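Local coordinates for 5'-deoxynucleotidase (Pyrococcus horikoshii, PDB 2CQZ), which probably removes the 5'-phosphate from 2'-deoxyribonucleoside 5'-monophosphates as a homodimeric, metal-dependent HD-domain hydrolase, at residues 6-9 against 10-14; 49-53 against 54-58; 104-107 against 108-112; 151-154 against 155-159. All blocks are in the same frame, centred on the assembly; numbering follows the deposited sequence.

Interaction 1 (6-9 against 10-14)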
# COMPACT_ATOMS: atom_id res chain seq x y z
N GLU A 6 -7.56 1.31 -27.56
CA GLU A 6 -8.26 0.32 -26.75
C GLU A 6 -7.36 -0.88 -26.39
O GLU A 6 -7.42 -1.39 -25.27
CB GLU A 6 -9.51 -0.17 -27.49
CG GLU A 6 -10.47 -0.96 -26.62
CD GLU A 6 -11.74 -1.34 -27.36
OE1 GLU A 6 -12.46 -0.42 -27.83
OE2 GLU A 6 -12.03 -2.56 -27.47
N LYS A 7 -6.54 -1.31 -27.34
CA LYS A 7 -5.63 -2.43 -27.14
C LYS A 7 -4.59 -2.07 -26.09
O LYS A 7 -4.33 -2.83 -25.15
CB LYS A 7 -4.92 -2.78 -28.44
CG LYS A 7 -4.02 -3.99 -28.36
CD LYS A 7 -4.78 -5.28 -28.62
CE LYS A 7 -5.17 -5.38 -30.08
NZ LYS A 7 -5.67 -6.72 -30.46
N ILE A 8 -3.97 -0.91 -26.27
CA ILE A 8 -2.94 -0.45 -25.34
C ILE A 8 -3.50 -0.27 -23.92
O ILE A 8 -2.86 -0.65 -22.95
CB ILE A 8 -2.33 0.88 -25.83
CG1 ILE A 8 -1.68 0.66 -27.21
CG2 ILE A 8 -1.29 1.36 -24.84
CD1 ILE A 8 -1.17 1.91 -27.85
N LEU A 9 -4.70 0.28 -23.81
CA LEU A 9 -5.31 0.48 -22.51
C LEU A 9 -5.59 -0.86 -21.84
O LEU A 9 -5.53 -0.98 -20.62
CB LEU A 9 -6.62 1.26 -22.65
CG LEU A 9 -6.54 2.75 -23.03
CD1 LEU A 9 -7.96 3.29 -23.21
CD2 LEU A 9 -5.81 3.53 -21.94
N LEU A 10 -5.89 -1.85 -22.65
CA LEU A 10 -6.16 -3.19 -22.17
C LEU A 10 -4.88 -3.82 -21.60
O LEU A 10 -4.90 -4.38 -20.50
CB LEU A 10 -6.68 -4.08 -23.30
CG LEU A 10 -6.78 -5.55 -22.90
CD1 LEU A 10 -7.69 -5.67 -21.70
CD2 LEU A 10 -7.31 -6.37 -24.06
N VAL A 11 -3.78 -3.73 -22.36
CA VAL A 11 -2.50 -4.31 -21.92
C VAL A 11 -1.89 -3.56 -20.73
O VAL A 11 -1.13 -4.14 -19.97
CB VAL A 11 -1.46 -4.37 -23.09
CG1 VAL A 11 -0.01 -4.47 -22.56
CG2 VAL A 11 -1.72 -5.58 -23.98
N GLN A 12 -2.25 -2.29 -20.58
CA GLN A 12 -1.74 -1.52 -19.46
C GLN A 12 -2.34 -2.03 -18.15
O GLN A 12 -1.89 -1.64 -17.08
CB GLN A 12 -2.04 -0.03 -19.61
CG GLN A 12 -1.15 0.67 -20.63
CD GLN A 12 -1.09 2.18 -20.44
OE1 GLN A 12 -2.11 2.83 -20.20
NE2 GLN A 12 0.10 2.74 -20.58
N THR A 13 -3.35 -2.89 -18.24
CA THR A 13 -3.98 -3.46 -17.05
C THR A 13 -2.93 -4.31 -16.31
O THR A 13 -3.05 -4.58 -15.12
CB THR A 13 -5.17 -4.36 -17.41
OG1 THR A 13 -6.05 -3.64 -18.28
CG2 THR A 13 -5.96 -4.75 -16.17
N LEU A 14 -1.90 -4.72 -17.04
CA LEU A 14 -0.82 -5.52 -16.46
C LEU A 14 -0.06 -4.74 -15.39
O LEU A 14 0.59 -5.34 -14.52
CB LEU A 14 0.16 -5.97 -17.55
CG LEU A 14 -0.41 -6.96 -18.58
CD1 LEU A 14 0.69 -7.34 -19.57
CD2 LEU A 14 -0.96 -8.21 -17.87

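Interaction 2 (49-53 against 54-58)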
# COMPACT_ATOMS: atom_id res chain seq x y z
N ASP A 49 22.74 -11.09 -26.02
CA ASP A 49 24.08 -10.60 -26.32
C ASP A 49 25.14 -11.63 -25.91
O ASP A 49 26.10 -11.87 -26.64
CB ASP A 49 24.34 -9.27 -25.60
CG ASP A 49 23.48 -8.13 -26.15
OD1 ASP A 49 23.46 -7.03 -25.54
OD2 ASP A 49 22.83 -8.32 -27.21
N VAL A 50 24.96 -12.24 -24.74
CA VAL A 50 25.92 -13.25 -24.29
C VAL A 50 25.94 -14.37 -25.31
O VAL A 50 27.01 -14.81 -25.73
CB VAL A 50 25.53 -13.82 -22.91
CG1 VAL A 50 26.42 -15.00 -22.57
CG2 VAL A 50 25.67 -12.75 -21.86
N LEU A 51 24.75 -14.83 -25.71
CA LEU A 51 24.62 -15.90 -26.70
C LEU A 51 25.28 -15.49 -28.01
O LEU A 51 25.90 -16.32 -28.68
CB LEU A 51 23.15 -16.25 -26.92
CG LEU A 51 22.43 -16.93 -25.75
CD1 LEU A 51 20.98 -17.20 -26.09
CD2 LEU A 51 23.14 -18.23 -25.39
N GLU A 52 25.16 -14.22 -28.39
CA GLU A 52 25.78 -13.74 -29.63
C GLU A 52 27.30 -13.89 -29.55
O GLU A 52 27.92 -14.39 -30.49
CB GLU A 52 25.46 -12.27 -29.92
CG GLU A 52 23.98 -11.92 -30.10
CD GLU A 52 23.78 -10.48 -30.60
OE1 GLU A 52 24.68 -9.63 -30.35
OE2 GLU A 52 22.73 -10.19 -31.22
N LYS A 53 27.92 -13.43 -28.46
CA LYS A 53 29.38 -13.56 -28.36
C LYS A 53 29.81 -15.02 -28.18
O LYS A 53 31.01 -15.30 -28.17
CB LYS A 53 29.97 -12.84 -27.15
CG LYS A 53 29.42 -11.48 -26.75
CD LYS A 53 30.22 -11.01 -25.49
CE LYS A 53 29.52 -9.85 -24.78
NZ LYS A 53 28.56 -10.32 -23.71
N ARG A 54 28.87 -15.93 -27.99
CA ARG A 54 29.26 -17.31 -27.79
C ARG A 54 28.96 -18.22 -28.97
O ARG A 54 28.87 -19.43 -28.82
CB ARG A 54 28.63 -17.87 -26.52
CG ARG A 54 29.22 -17.24 -25.26
CD ARG A 54 28.66 -17.85 -23.98
NE ARG A 54 29.22 -17.21 -22.80
CZ ARG A 54 28.84 -17.46 -21.55
NH1 ARG A 54 27.88 -18.35 -21.31
NH2 ARG A 54 29.42 -16.82 -20.54
N GLY A 55 28.83 -17.63 -30.16
CA GLY A 55 28.57 -18.43 -31.34
C GLY A 55 27.11 -18.80 -31.57
O GLY A 55 26.73 -19.16 -32.68
N LYS A 56 26.29 -18.74 -30.53
CA LYS A 56 24.88 -19.08 -30.71
C LYS A 56 24.12 -17.87 -31.27
O LYS A 56 23.93 -16.88 -30.57
CB LYS A 56 24.28 -19.53 -29.37
CG LYS A 56 22.86 -20.04 -29.48
CD LYS A 56 22.73 -21.18 -30.47
CE LYS A 56 21.32 -21.78 -30.42
NZ LYS A 56 21.08 -22.85 -31.43
N ARG A 57 23.72 -17.96 -32.54
CA ARG A 57 22.99 -16.86 -33.17
C ARG A 57 21.51 -16.89 -32.80
O ARG A 57 20.88 -17.94 -32.83
CB ARG A 57 23.10 -16.93 -34.70
CG ARG A 57 22.85 -15.58 -35.42
CD ARG A 57 22.04 -14.58 -34.62
NE ARG A 57 21.53 -13.49 -35.44
CZ ARG A 57 20.61 -13.66 -36.39
NH1 ARG A 57 20.11 -14.87 -36.63
NH2 ARG A 57 20.13 -12.60 -37.04
N ILE A 58 20.97 -15.73 -32.42
CA ILE A 58 19.56 -15.62 -32.04
C ILE A 58 18.84 -14.57 -32.89
O ILE A 58 19.45 -13.60 -33.35
CB ILE A 58 19.41 -15.20 -30.55
CG1 ILE A 58 19.96 -16.32 -29.64
CG2 ILE A 58 17.96 -14.73 -30.28
CD1 ILE A 58 18.93 -17.28 -29.01

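Interaction 3 (104-107 against 108-112)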
# COMPACT_ATOMS: atom_id res chain seq x y z
N GLU A 104 -2.88 -11.11 -33.84
CA GLU A 104 -1.60 -10.68 -34.40
C GLU A 104 -0.43 -11.22 -33.61
O GLU A 104 0.67 -11.29 -34.13
CB GLU A 104 -1.48 -9.15 -34.44
CG GLU A 104 -1.46 -8.49 -33.07
CD GLU A 104 -2.85 -8.39 -32.48
OE1 GLU A 104 -3.66 -9.30 -32.73
OE2 GLU A 104 -3.12 -7.40 -31.76
N PHE A 105 -0.64 -11.60 -32.35
CA PHE A 105 0.46 -12.13 -31.56
C PHE A 105 0.34 -13.62 -31.31
O PHE A 105 1.14 -14.19 -30.55
CB PHE A 105 0.57 -11.41 -30.20
CG PHE A 105 0.86 -9.94 -30.31
CD1 PHE A 105 1.92 -9.47 -31.08
CD2 PHE A 105 0.07 -9.01 -29.61
CE1 PHE A 105 2.20 -8.11 -31.16
CE2 PHE A 105 0.34 -7.66 -29.68
CZ PHE A 105 1.40 -7.20 -30.46
N TYR A 106 -0.63 -14.27 -31.95
CA TYR A 106 -0.81 -15.71 -31.73
C TYR A 106 0.41 -16.57 -32.12
O TYR A 106 0.71 -17.56 -31.45
CB TYR A 106 -2.03 -16.22 -32.48
CG TYR A 106 -2.26 -17.69 -32.26
CD1 TYR A 106 -3.01 -18.14 -31.17
CD2 TYR A 106 -1.66 -18.64 -33.08
CE1 TYR A 106 -3.16 -19.51 -30.91
CE2 TYR A 106 -1.79 -20.01 -32.84
CZ TYR A 106 -2.54 -20.43 -31.75
OH TYR A 106 -2.67 -21.78 -31.49
N GLU A 107 1.09 -16.21 -33.20
CA GLU A 107 2.25 -16.98 -33.64
C GLU A 107 3.38 -16.92 -32.60
O GLU A 107 4.00 -17.94 -32.31
CB GLU A 107 2.74 -16.47 -35.00
CG GLU A 107 2.73 -17.54 -36.10
CD GLU A 107 1.33 -18.09 -36.41
OE1 GLU A 107 0.49 -17.33 -36.94
OE2 GLU A 107 1.07 -19.29 -36.12
N LEU A 108 3.64 -15.73 -32.07
CA LEU A 108 4.69 -15.57 -31.06
C LEU A 108 4.31 -16.40 -29.83
O LEU A 108 5.13 -17.09 -29.25
CB LEU A 108 4.85 -14.10 -30.67
CG LEU A 108 5.49 -13.21 -31.73
CD1 LEU A 108 5.33 -11.74 -31.37
CD2 LEU A 108 6.95 -13.56 -31.85
N TYR A 109 3.04 -16.33 -29.46
CA TYR A 109 2.56 -17.09 -28.32
C TYR A 109 2.74 -18.59 -28.57
O TYR A 109 3.36 -19.31 -27.77
CB TYR A 109 1.09 -16.80 -28.06
CG TYR A 109 0.46 -17.79 -27.13
CD1 TYR A 109 0.75 -17.78 -25.76
CD2 TYR A 109 -0.38 -18.79 -27.62
CE1 TYR A 109 0.23 -18.74 -24.90
CE2 TYR A 109 -0.90 -19.76 -26.77
CZ TYR A 109 -0.59 -19.73 -25.41
OH TYR A 109 -1.09 -20.71 -24.57
N ARG A 110 2.20 -19.07 -29.69
CA ARG A 110 2.28 -20.48 -30.06
C ARG A 110 3.72 -21.01 -30.02
O ARG A 110 3.98 -22.04 -29.40
CB ARG A 110 1.64 -20.66 -31.44
CG ARG A 110 1.44 -22.10 -31.91
CD ARG A 110 2.69 -22.63 -32.59
NE ARG A 110 3.19 -21.70 -33.59
CZ ARG A 110 4.40 -21.77 -34.15
NH1 ARG A 110 5.24 -22.74 -33.81
NH2 ARG A 110 4.77 -20.86 -35.05
N GLU A 111 4.65 -20.31 -30.67
CA GLU A 111 6.05 -20.75 -30.68
C GLU A 111 6.63 -20.75 -29.27
O GLU A 111 7.44 -21.61 -28.92
CB GLU A 111 6.88 -19.84 -31.60
CG GLU A 111 8.39 -20.05 -31.54
CD GLU A 111 9.14 -19.20 -32.56
OE1 GLU A 111 10.39 -19.16 -32.52
OE2 GLU A 111 8.48 -18.55 -33.40
N TYR A 112 6.22 -19.78 -28.46
CA TYR A 112 6.72 -19.68 -27.10
C TYR A 112 6.36 -20.90 -26.28
O TYR A 112 7.21 -21.45 -25.57
CB TYR A 112 6.16 -18.41 -26.44
CG TYR A 112 6.47 -18.29 -24.96
CD1 TYR A 112 7.79 -18.21 -24.50
CD2 TYR A 112 5.44 -18.28 -24.02
CE1 TYR A 112 8.07 -18.12 -23.13
CE2 TYR A 112 5.71 -18.19 -22.66
CZ TYR A 112 7.02 -18.11 -22.22
OH TYR A 112 7.28 -18.04 -20.88
O HOH W 1 3.04 -13.61 -33.96

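Interaction 4 (151-154 against 155-159)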
# COMPACT_ATOMS: atom_id res chain seq x y z
N GLU A 151 13.79 -24.25 -7.47
CA GLU A 151 13.93 -25.45 -8.29
C GLU A 151 13.66 -25.18 -9.77
O GLU A 151 13.57 -26.11 -10.58
CB GLU A 151 13.04 -26.59 -7.76
CG GLU A 151 11.58 -26.27 -7.58
CD GLU A 151 10.87 -27.31 -6.72
OE1 GLU A 151 11.32 -27.53 -5.57
OE2 GLU A 151 9.87 -27.91 -7.18
N ALA A 152 13.56 -23.90 -10.11
CA ALA A 152 13.33 -23.48 -11.49
C ALA A 152 14.68 -23.49 -12.22
O ALA A 152 14.73 -23.45 -13.45
CB ALA A 152 12.70 -22.10 -11.53
N ILE A 153 15.77 -23.52 -11.45
CA ILE A 153 17.10 -23.57 -12.05
C ILE A 153 17.23 -24.94 -12.71
O ILE A 153 17.89 -25.08 -13.75
CB ILE A 153 18.23 -23.46 -10.99
CG1 ILE A 153 18.22 -22.07 -10.34
CG2 ILE A 153 19.58 -23.70 -11.64
CD1 ILE A 153 19.33 -21.88 -9.30
N GLU A 154 16.61 -25.96 -12.11
CA GLU A 154 16.65 -27.30 -12.68
C GLU A 154 15.84 -27.30 -13.97
O GLU A 154 16.27 -27.84 -14.99
CB GLU A 154 16.06 -28.33 -11.71
CG GLU A 154 16.88 -28.52 -10.45
CD GLU A 154 18.35 -28.77 -10.75
OE1 GLU A 154 18.65 -29.79 -11.41
OE2 GLU A 154 19.19 -27.94 -10.34
N GLU A 155 14.66 -26.67 -13.92
CA GLU A 155 13.78 -26.59 -15.09
C GLU A 155 14.52 -25.92 -16.26
O GLU A 155 14.28 -26.26 -17.42
CB GLU A 155 12.50 -25.81 -14.75
CG GLU A 155 11.88 -26.18 -13.41
CD GLU A 155 10.52 -25.53 -13.18
OE1 GLU A 155 9.52 -26.09 -13.68
OE2 GLU A 155 10.46 -24.47 -12.51
N ILE A 156 15.41 -24.99 -15.94
CA ILE A 156 16.18 -24.29 -16.96
C ILE A 156 17.23 -25.22 -17.56
O ILE A 156 17.47 -25.19 -18.77
CB ILE A 156 16.90 -23.06 -16.36
CG1 ILE A 156 15.86 -22.01 -15.95
CG2 ILE A 156 17.91 -22.49 -17.36
CD1 ILE A 156 16.46 -20.75 -15.32
N LYS A 157 17.86 -26.03 -16.71
CA LYS A 157 18.89 -26.97 -17.16
C LYS A 157 18.34 -27.95 -18.21
O LYS A 157 19.08 -28.39 -19.10
CB LYS A 157 19.46 -27.76 -15.98
CG LYS A 157 19.91 -26.93 -14.77
CD LYS A 157 21.29 -26.34 -14.96
CE LYS A 157 21.90 -25.95 -13.63
NZ LYS A 157 23.26 -25.35 -13.83
N ARG A 158 17.06 -28.28 -18.11
CA ARG A 158 16.41 -29.21 -19.05
C ARG A 158 16.29 -28.66 -20.46
O ARG A 158 15.87 -29.37 -21.38
CB ARG A 158 15.00 -29.56 -18.55
CG ARG A 158 14.92 -30.79 -17.70
CD ARG A 158 13.48 -31.05 -17.28
NE ARG A 158 13.07 -30.19 -16.17
CZ ARG A 158 11.88 -30.26 -15.57
NH1 ARG A 158 10.98 -31.14 -15.97
NH2 ARG A 158 11.61 -29.44 -14.55
N LEU A 159 16.63 -27.39 -20.64
CA LEU A 159 16.52 -26.77 -21.96
C LEU A 159 17.88 -26.75 -22.64
O LEU A 159 18.89 -26.37 -22.05
CB LEU A 159 15.96 -25.35 -21.82
CG LEU A 159 14.57 -25.21 -21.16
CD1 LEU A 159 14.18 -23.74 -21.05
CD2 LEU A 159 13.54 -25.97 -21.97

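Interaction 1 (6-9 against 10-14)
Residues 6-9 are tied to 10-14 by three i to i+4 backbone hydrogen bonds, Leu-10 N to Glu-6 O, Val-11 N to Lys-7 O and Gln-12 N to Ile-8 O, of which the second is the straightest at 161°. Beyond them the bonding shortens to i to i+3: Leu-14 N turns back to Val-11 O, while Leu-10 O takes two donors from the same face of its carbonyl plane, Thr-13 N at 3.1 Å and Thr-13 OG1 at 2.6 Å. The hydroxyl can do this because chi1 of -51° sets it beside its own backbone N, facing the preceding turn. The buried hydroxyl of Thr-13 is thus satisfied by the backbone one turn earlier.

This is the N-terminal helix, 5-11, of an all-helical HD-domain chain; it and the residues just after it pack against both their own chain and the second subunit. Within the chain, Leu-10 lays CB 3.2 Å from Lys-7 O and its side chain packs on Val-101, Phe-102 and Ile-76, and Lys-7 sends NZ to Val-101 O. Toward the other subunit, Gln-12 brings CG to 3.2 Å from Ile-8 O and 4.3 Å from Ile-8 CG2. From there the chain runs on extended, and the amide oxygen OE1 comes 4.1 Å from Leu-9 CD2, the two side chains crossing at a slant. Gln-12 NE2 makes a weak hydrogen bond to Asp-130 of the second subunit, whose Leu-133 packs on both Ile-8 and Gln-12; Val-11 meets Phe-42 of that subunit.

Interaction 2 (49-53 against 54-58)
Two backbone bonds turn the chain out of the helix. Arg-54 N donates to Leu-51 O at 3.1 Å, from well above the carbonyl plane rather than on a lone pair, and Gly-55 N makes a weak bond to Glu-52 O at 3.4 Å. Gly-55 sits at a positive phi of 83°, where any side chain would collide with the carbonyl O of Arg-54, a backbone shape that by itself accounts for the glycine.

The flat cation takes part in plain van der Waals packing. Val-50 CG1 lies over the centre of one face of the Arg-54 guanidinium, 3.6 Å from CZ, and the two side chains run side by side in the same direction. Arg-54 can keep to this course because its chain is extended from CG to NE, with CG passing 3.3 Å from Val-50 O.

Apolar contact is made by Leu-51 and Ile-58, which slant across one another with CD1 to CD1 at 3.6 Å.

Joining helix 33-53 to helix 60-69, the turn is closed over by two other parts of the chain: Arg-54 reaches Tyr-164 O and forms a salt bridge with Asp-167 on helix 166-173, while Ile-58 packs on Pro-118 and Glu-119 at the start of helix 118-140.

Interaction 3 (104-107 against 108-112)
Arg-110 passes the ring of Tyr-106 at about a right angle, its CB 3.8 Å from CE2 and its guanidinium plane turned 43° from the ring. The approach to the ring is oblique, and it is the aliphatic part that touches. The guanidinium has Glu-111 CB over one face, offset toward the rim, and Glu-107 CG at an edge, 4.0 Å from NH2. Tyr-106 O lies at the edge of the Tyr-109 ring, near its plane. Phe-105 carries Glu-104 CG over the centre of one face, and its CD1 meets Leu-108 CD1 at 4.1 Å.

Phe-105 is the N-cap of helix 106-114, and Tyr-109 N, Arg-110 N and Glu-111 N donate to the O atoms of Phe-105, Tyr-106 and Glu-107. A water fills in at this start, accepting from Leu-108 N at 2.9 Å and donating weakly to Glu-104 O. Tyr-109 stacks on Phe-98, joining the helix to helix 90-100.

Bends at chi2 (-86°) and chi3 fold Arg-110 back toward Glu-107, yet Glu-107 OE2 stays 4.1 Å from Arg-110 NE, beyond a salt bridge. A leucine in place of Arg-110 would probably leave Glu-114 without its charge partner and Glu-107 without a nearby cation. The chemistry implies one cation shared unequally: it forms a salt bridge with Glu-114 ahead and probably exerts only a weaker attraction on Glu-107 behind.

Interaction 4 (151-154 against 155-159)
Glu-155 folds its side chain back across the first turn, overlapping Ala-152: CG lies 3.3 Å from Glu-151 O, and carboxylate oxygen OE2 comes 3.4 Å from Ala-152 CB. With CG beside the backbone N (chi1 -44°) and the chain extended beyond it, the acid is directed toward the start of the helix, where the helix dipole would be expected to suit a negative charge. An alanine in place of Glu-155 would probably take away the carboxylate lying against Ala-152 and leave Lys-128, the acid's long, weak ion-pair partner, without that charge.

On another side of the helix Lys-157 runs alongside Ile-153, pointing the same way, with CE 3.8 Å from Ile-153 CG2. It is an instance of a lysine using its methylenes as an apolar surface, and the bend at chi2 (-82°) is what brings them there. Ile-156 places CG1 near Ala-152 O.

The backbone bonding forks at Ile-156 N, which donates to Ala-152 O at 3.0 Å and only weakly to Ile-153 O; the latter also receives Lys-157 N at 3.1 Å. Arg-158 N reaches Glu-154 O at 3.2 Å, before Leu-159 N turns back to Ile-156 O.

Helix 152-157, with Glu-151 at its N-cap position, lies between two others: Ala-152 packs on Met-131 and Ile-132, and Ile-153 on Ile-132, of helix 118-140, while Ile-156 and Lys-157 meet Leu-169 of helix 166-173.

None of the four contacts supplies a ligand to the HD-type metal site, where His-36, His-70, Asp-71 and Asp-127 hold a nickel ion. The side chains of Tyr-109 in interaction 3 and Ala-152 in interaction 4 are each about 11 Å from the nickel, and Val-11 in interaction 1 about 13 Å. Tyr-112, from 108-112, packs on the ligand Asp-127. Interactions 1 and 3 touch through a salt bridge, Lys-7 NZ to Glu-104 OE2 at 2.9 Å. Interactions 1 and 4 lie on opposite sides of the chain's centre, their centres 32 Å apart. Interaction 2 stands about 9 Å from interaction 3 and 10 Å from interaction 4 at nearest atoms.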